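Side-chain contacts in zinc chaperone AztD (Citrobacter koseri, PDB 6CMK), which acts as a periplasmic zinc chaperone, handing one zinc ion directly to the solute-binding protein AztC of the AztABCD zinc transport system: residues Y314-D319 with I362-P367; V336-P341 with I373-T378. All coordinates share one frame; numbering follows the deposited sequence. Where two conformers were deposited one is given.

Interaction 1: Y314-D319 with I362-P367; sequences YVFTED and IYVTDP
Ile362 sets its terminal methyl on one face of the Tyr314 ring, and this CH-pi contact is the tight end of the packing between two neighbouring blades of the beta-propeller. CD1 of Ile362 lies 3.8 Å from the centroid of the Tyr314 ring, 22° off the ring normal, and is shifted toward the rim, where it comes within 3.5 Å of Tyr314 CZ. The two side chains arrive from opposite directions. Ile362 CG1 stands anti to the carbonyl carbon (chi1 -56°) and the chain runs on extended, which carries CD1 out to the ring. The phenol oxygen is hydrogen-bonded to Asp306, which would restrain the ring. Looser packing follows two residues along: CG1 of Val364 meets the Phe316 ring obliquely, with CE2 of Phe316 at 3.8 Å as its nearest atom. Beyond Phe316 the strand 312-317 gives way to a turn that reaches partial exposure at Asp319, where Thr317 OG1 donates to Asp319 OD1 over 2.6 Å, on the syn side of the carboxylate but 30° out of its plane. Leu322, Ile355 and Val357 also pack around the interface. Cohesion between the segments therefore rests on dispersion and CH-pi contact, the ring's hydroxyl being satisfied by Asp306.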
# COMPACT_ATOMS: atom_id res chain seq x y z
N TYR B 314 -0.82 -12.60 17.24
CA TYR B 314 -0.20 -13.08 18.47
C TYR B 314 -0.98 -12.62 19.69
O TYR B 314 -1.45 -11.49 19.74
CB TYR B 314 1.26 -12.59 18.59
CG TYR B 314 2.01 -12.91 17.34
CD1 TYR B 314 2.30 -14.22 17.01
CD2 TYR B 314 2.36 -11.91 16.46
CE1 TYR B 314 2.95 -14.51 15.84
CE2 TYR B 314 3.01 -12.19 15.29
CZ TYR B 314 3.31 -13.49 14.99
OH TYR B 314 3.95 -13.77 13.80
N VAL B 315 -1.12 -13.52 20.66
CA VAL B 315 -1.73 -13.20 21.95
C VAL B 315 -0.74 -13.54 23.04
O VAL B 315 -0.13 -14.62 23.02
CB VAL B 315 -3.05 -13.98 22.18
CG1 VAL B 315 -3.79 -13.39 23.38
CG2 VAL B 315 -3.91 -13.98 20.95
N PHE B 316 -0.56 -12.63 23.98
CA PHE B 316 0.24 -12.89 25.17
C PHE B 316 -0.69 -13.16 26.34
O PHE B 316 -1.67 -12.44 26.53
CB PHE B 316 1.16 -11.71 25.49
CG PHE B 316 2.26 -12.05 26.47
CD1 PHE B 316 2.07 -11.89 27.83
CD2 PHE B 316 3.47 -12.55 26.02
CE1 PHE B 316 3.07 -12.22 28.72
CE2 PHE B 316 4.47 -12.87 26.91
CZ PHE B 316 4.27 -12.71 28.26
N THR B 317 -0.40 -14.20 27.11
CA THR B 317 -1.27 -14.62 28.20
C THR B 317 -0.54 -14.49 29.53
O THR B 317 0.69 -14.38 29.58
CB THR B 317 -1.77 -16.07 27.99
OG1 THR B 317 -0.70 -16.91 27.55
CG2 THR B 317 -2.90 -16.11 26.96
N GLU B 318 -1.32 -14.48 30.61
CA GLU B 318 -0.80 -14.17 31.93
C GLU B 318 0.22 -15.19 32.42
O GLU B 318 1.02 -14.87 33.30
CB GLU B 318 -1.95 -14.06 32.93
CG GLU B 318 -2.69 -15.37 33.14
CD GLU B 318 -3.85 -15.25 34.11
OE1 GLU B 318 -4.85 -15.99 33.94
OE2 GLU B 318 -3.76 -14.42 35.04
N ASP B 319 0.23 -16.39 31.83
CA ASP B 319 1.19 -17.42 32.20
C ASP B 319 2.61 -17.10 31.74
O ASP B 319 3.53 -17.86 32.08
CB ASP B 319 0.76 -18.78 31.64
CG ASP B 319 0.44 -18.73 30.16
OD1 ASP B 319 0.84 -17.76 29.50
OD2 ASP B 319 -0.22 -19.67 29.66
N ILE B 362 9.50 -10.63 16.42
CA ILE B 362 8.46 -10.29 17.38
C ILE B 362 9.13 -9.77 18.64
O ILE B 362 10.15 -10.31 19.08
CB ILE B 362 7.58 -11.51 17.70
CG1 ILE B 362 6.97 -12.10 16.42
CG2 ILE B 362 6.46 -11.11 18.67
CD1 ILE B 362 6.37 -13.48 16.63
N TYR B 363 8.56 -8.72 19.21
CA TYR B 363 9.13 -8.01 20.36
C TYR B 363 8.13 -8.02 21.50
O TYR B 363 6.97 -7.65 21.31
CB TYR B 363 9.50 -6.57 19.99
CG TYR B 363 10.50 -6.49 18.88
CD1 TYR B 363 10.09 -6.66 17.56
CD2 TYR B 363 11.85 -6.31 19.13
CE1 TYR B 363 11.00 -6.63 16.53
CE2 TYR B 363 12.77 -6.26 18.10
CZ TYR B 363 12.32 -6.42 16.80
OH TYR B 363 13.22 -6.39 15.75
N VAL B 364 8.58 -8.43 22.68
CA VAL B 364 7.72 -8.53 23.85
C VAL B 364 8.40 -7.76 24.97
O VAL B 364 9.51 -8.11 25.38
CB VAL B 364 7.47 -9.99 24.27
CG1 VAL B 364 6.61 -10.03 25.53
CG2 VAL B 364 6.82 -10.77 23.14
N THR B 365 7.74 -6.72 25.48
CA THR B 365 8.30 -6.00 26.60
C THR B 365 8.15 -6.81 27.87
O THR B 365 7.16 -7.54 28.05
CB THR B 365 7.65 -4.63 26.77
OG1 THR B 365 6.24 -4.78 26.99
CG2 THR B 365 7.89 -3.77 25.53
N ASP B 366 9.15 -6.71 28.73
CA ASP B 366 9.16 -7.39 30.03
C ASP B 366 9.45 -6.31 31.04
O ASP B 366 10.58 -6.15 31.51
CB ASP B 366 10.21 -8.51 30.06
CG ASP B 366 10.05 -9.41 31.27
OD1 ASP B 366 9.35 -9.00 32.21
OD2 ASP B 366 10.64 -10.52 31.29
N PRO B 367 8.43 -5.51 31.40
CA PRO B 367 8.71 -4.29 32.18
C PRO B 367 9.42 -4.54 33.50
O PRO B 367 10.31 -3.77 33.87
CB PRO B 367 7.33 -3.66 32.37
CG PRO B 367 6.32 -4.67 31.91
CD PRO B 367 7.03 -5.59 30.96

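Interaction 2: V336-P341 with I373-T378; sequences VRVTDP and IVLDAT. With EDO (1,2-ethanediol), chain L.
Val336 and Leu375 reach toward each other tip to tip, Val336 CG1 lying 3.7 Å from Leu375 CD2, where the outermost strand 331-337 of one propeller blade faces strand 371-376 of the next. The touching methyl of Val336 sits between the backbone N and the carbonyl carbon (chi1 68°), a placement that turns CG1 toward Leu375. Arg337 points the other way; in one of its two conformers NH1 may hydrogen-bond to the carbonyl oxygen of Asp319. Val338 then turns back to the interface and gives the largest buried patch of the contact. Its CG1, anti to the backbone N, slides past the isoleucine: Val338 CG1 lies 3.6 Å from Ile373 CB and 3.7 Å from Ile373 CG1, so the methyl rests against the base of the branch. The other methyl, Val338 CG2, meets Leu375 CD2 more loosely, at 4.2 Å, which places that leucine methyl against both valines. The carbonyl oxygen of Val338 receives a weak bond from O2 of a 1,2-ethanediol molecule, probably from the crystallisation liquor. Thr339 follows in the loop, packed against Phe316 and Asp366, and its OG1 donates to the carbonyl oxygen of Asp340 over 2.9 Å. Between the two segments the contact is aliphatic, resting on shape and apolar burial.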
# COMPACT_ATOMS: atom_id res chain seq x y z
N VAL B 336 5.05 -20.32 23.22
CA VAL B 336 6.41 -20.32 23.75
C VAL B 336 6.46 -19.43 24.98
O VAL B 336 5.85 -18.35 25.01
CB VAL B 336 7.43 -19.84 22.68
CG1 VAL B 336 7.24 -18.36 22.35
CG2 VAL B 336 8.85 -20.11 23.14
N ARG B 337 7.18 -19.87 26.01
CA ARG B 337 7.35 -19.08 27.22
C ARG B 337 8.35 -17.96 26.97
O ARG B 337 9.46 -18.21 26.48
CB ARG B 337 7.82 -19.97 28.37
CG ARG B 337 7.98 -19.24 29.68
CD ARG B 337 8.02 -20.21 30.86
NE ARG B 337 6.69 -20.77 31.09
CZ ARG B 337 5.70 -20.11 31.68
NH1 ARG B 337 5.88 -18.87 32.11
NH2 ARG B 337 4.52 -20.70 31.85
N VAL B 338 7.97 -16.73 27.31
CA VAL B 338 8.80 -15.56 27.08
C VAL B 338 9.17 -14.85 28.38
O VAL B 338 10.31 -14.40 28.53
CB VAL B 338 8.09 -14.58 26.12
CG1 VAL B 338 8.91 -13.30 25.95
CG2 VAL B 338 7.85 -15.26 24.78
N THR B 339 8.22 -14.71 29.31
CA THR B 339 8.48 -14.06 30.59
C THR B 339 8.02 -14.99 31.72
O THR B 339 7.38 -16.02 31.49
CB THR B 339 7.78 -12.69 30.68
OG1 THR B 339 6.36 -12.86 30.71
CG2 THR B 339 8.13 -11.79 29.48
N ASP B 340 8.38 -14.63 32.95
CA ASP B 340 7.70 -15.21 34.10
C ASP B 340 6.22 -14.85 34.02
O ASP B 340 5.84 -13.88 33.35
CB ASP B 340 8.28 -14.70 35.41
CG ASP B 340 9.61 -15.35 35.76
OD1 ASP B 340 9.79 -16.55 35.48
OD2 ASP B 340 10.47 -14.65 36.32
N PRO B 341 5.35 -15.59 34.71
CA PRO B 341 3.94 -15.23 34.72
C PRO B 341 3.73 -13.80 35.21
O PRO B 341 4.47 -13.29 36.05
CB PRO B 341 3.31 -16.24 35.68
CG PRO B 341 4.22 -17.40 35.66
CD PRO B 341 5.60 -16.83 35.48
N ILE B 373 12.20 -8.85 24.92
CA ILE B 373 12.58 -10.14 24.35
C ILE B 373 12.33 -10.10 22.85
O ILE B 373 11.29 -9.60 22.39
CB ILE B 373 11.79 -11.30 25.00
CG1 ILE B 373 11.88 -11.23 26.53
CG2 ILE B 373 12.30 -12.63 24.47
CD1 ILE B 373 13.27 -11.06 27.09
N VAL B 374 13.26 -10.65 22.07
CA VAL B 374 13.17 -10.64 20.61
C VAL B 374 13.06 -12.08 20.12
O VAL B 374 13.93 -12.91 20.45
CB VAL B 374 14.38 -9.95 19.95
CG1 VAL B 374 14.17 -9.82 18.45
CG2 VAL B 374 14.63 -8.58 20.57
N LEU B 375 12.02 -12.37 19.35
CA LEU B 375 11.81 -13.70 18.81
C LEU B 375 11.83 -13.65 17.29
O LEU B 375 11.35 -12.70 16.68
CB LEU B 375 10.46 -14.28 19.24
CG LEU B 375 10.25 -14.48 20.74
CD1 LEU B 375 9.58 -13.26 21.37
CD2 LEU B 375 9.43 -15.73 20.96
N ASP B 376 12.34 -14.73 16.69
CA ASP B 376 12.19 -14.92 15.26
C ASP B 376 10.75 -15.31 14.96
O ASP B 376 10.20 -16.22 15.59
CB ASP B 376 13.16 -15.99 14.77
CG ASP B 376 13.01 -16.27 13.28
OD1 ASP B 376 13.51 -15.47 12.47
OD2 ASP B 376 12.37 -17.28 12.92
N ALA B 377 10.12 -14.61 14.01
CA ALA B 377 8.68 -14.79 13.85
C ALA B 377 8.31 -16.17 13.33
O ALA B 377 7.29 -16.73 13.74
CB ALA B 377 8.11 -13.72 12.91
N THR B 378 9.13 -16.74 12.45
CA THR B 378 8.74 -17.99 11.82
C THR B 378 9.12 -19.20 12.67
O THR B 378 8.31 -20.13 12.80
CB THR B 378 9.37 -18.09 10.42
OG1 THR B 378 10.79 -17.98 10.52
CG2 THR B 378 8.82 -16.97 9.53
C1 EDO L . 12.10 -17.86 29.10
O1 EDO L . 12.34 -19.20 28.66
C2 EDO L . 11.66 -17.87 30.56
O2 EDO L . 11.28 -16.54 30.94

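How the interactions relate
Interactions 1 and 2 join the same two blades of the propeller, their centres about 7 Å apart. Their segments alternate along the chain: 314-319, 336-341, 362-367, 373-378. The first two belong to the four-stranded antiparallel sheet 300-337, the last two to the sheet 355-387, in which strands 361-366 and 371-376 are neighbours, joined for example by a probable hydrogen bond between Ile362 N and Leu375 O, 2.8 Å apart. Val338 packs on both Phe316 and Val364, and Val364 on Leu375, which links the two contacts into one apolar seam between the blades. The seam lies away from the zinc sites and forms part of the packing of the propeller framework.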